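Local coordinates for hypothetical protein Atu2144 (Agrobacterium tumefaciens, PDB 2ODF) that is of unknown function but belongs to the N-formylglutamate amidohydrolase family and so may be a zinc-dependent hydrolase, at residues Ala238-Ala241 with Gly242-Glu246. Residues are numbered along the deposited sequence; the frame is centred on the assembly and turned at random.
Sequences AAIA and GFLHE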
# COMPACT_ATOMS: atom_id res chain seq x y z
N ALA A 238 -22.58 23.29 14.24
CA ALA A 238 -24.02 22.98 14.08
C ALA A 238 -24.63 23.81 12.96
O ALA A 238 -25.42 23.31 12.15
CB ALA A 238 -24.78 23.24 15.42
N ALA A 239 -24.29 25.09 12.93
CA ALA A 239 -24.79 26.00 11.91
C ALA A 239 -24.40 25.53 10.51
O ALA A 239 -25.23 25.32 9.65
CB ALA A 239 -24.29 27.44 12.18
N ILE A 240 -23.11 25.36 10.28
CA ILE A 240 -22.60 24.94 8.98
C ILE A 240 -23.14 23.56 8.59
O ILE A 240 -23.46 23.32 7.39
CB ILE A 240 -21.05 25.01 8.93
CG1 ILE A 240 -20.57 26.47 8.83
CG2 ILE A 240 -20.48 24.16 7.75
CD1 ILE A 240 -21.02 27.23 7.52
N ALA A 241 -23.25 22.65 9.56
CA ALA A 241 -23.85 21.33 9.30
C ALA A 241 -25.30 21.42 8.82
O ALA A 241 -25.74 20.66 7.95
CB ALA A 241 -23.76 20.44 10.54
N GLY A 242 -26.07 22.35 9.40
CA GLY A 242 -27.44 22.60 8.94
C GLY A 242 -27.49 23.19 7.55
O GLY A 242 -28.31 22.78 6.73
N PHE A 243 -26.62 24.16 7.27
CA PHE A 243 -26.54 24.74 5.94
C PHE A 243 -26.33 23.66 4.88
O PHE A 243 -26.96 23.66 3.83
CB PHE A 243 -25.41 25.76 5.85
CG PHE A 243 -25.23 26.32 4.48
CD1 PHE A 243 -26.04 27.36 4.04
CD2 PHE A 243 -24.30 25.79 3.61
CE1 PHE A 243 -25.91 27.86 2.76
CE2 PHE A 243 -24.15 26.29 2.32
CZ PHE A 243 -24.96 27.33 1.89
N LEU A 244 -25.38 22.77 5.15
CA LEU A 244 -24.97 21.76 4.19
C LEU A 244 -26.01 20.65 4.08
O LEU A 244 -26.20 20.10 3.00
CB LEU A 244 -23.62 21.16 4.59
CG LEU A 244 -22.38 22.03 4.44
CD1 LEU A 244 -21.18 21.35 5.14
CD2 LEU A 244 -22.04 22.31 2.95
N HIS A 245 -26.70 20.34 5.18
CA HIS A 245 -27.80 19.39 5.14
C HIS A 245 -28.92 19.92 4.24
O HIS A 245 -29.46 19.18 3.42
CB HIS A 245 -28.32 19.11 6.56
CG HIS A 245 -29.51 18.20 6.57
ND1 HIS A 245 -29.42 16.86 6.26
CD2 HIS A 245 -30.81 18.44 6.81
CE1 HIS A 245 -30.62 16.32 6.31
NE2 HIS A 245 -31.48 17.26 6.65
N GLU A 246 -29.24 21.20 4.37
CA GLU A 246 -30.24 21.84 3.51
C GLU A 246 -29.85 21.78 2.04
O GLU A 246 -30.61 21.29 1.23
CB GLU A 246 -30.47 23.29 3.94
CG GLU A 246 -31.11 23.43 5.30
CD GLU A 246 -32.65 23.47 5.27
OE1 GLU A 246 -33.26 22.99 4.28
OE2 GLU A 246 -33.23 24.01 6.26
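Ile-240 and Leu-244, one helical turn apart, make the only side-chain to side-chain contact between 238-241 and 242-246: CG2 of Ile-240 lies 3.9 Å from CD1 of Leu-244, the two branched chains crossing at a slant. With chi1 of -74°, Ile-240 sets CG2 anti to its backbone N and sends CG1 and CD1 off on a separate course, so the shorter branch alone meets the leucine. CG of Leu-244 lies 3.4 Å from O of Ile-240 with CD1 on the same side, while CD2 is turned off. That same oxygen accepts the amide of Leu-244 at an N-to-O distance of 3.0 Å, and the leucine side chain thus lies close beside an acceptor already engaged by the backbone. Three more i to i+4 bonds complete the regular alpha-helical ladder: Gly-242 N to Ala-238 O, Phe-243 N to Ala-239 O, the straightest, with an N-H...O angle of 165°, and His-245 N to Ala-241 O at 2.9 Å.

The packed face, Ile-240, Ala-241 and Leu-244, contrasts with a looser one where Ala-238, Ala-239 and Glu-246 are exposed and Gly-242 is partly so. Phe-243 and His-245, both partly exposed, border the buried strip. Within helix 234-256, Ile-240 and Leu-244 rest on Ile-226 of strand 220-227 of the mixed sheet, Leu-244 also touching Ile-224, and Phe-243 reaches Ala-190 and Leu-192 in a loop. Ala-241 faces Leu-68 and Lys-72 of helix 62-73, where the ring of His-245 meets Phe-73 edge-to-face, so the C-terminal helix packs against both the mixed sheet and a neighbouring helix.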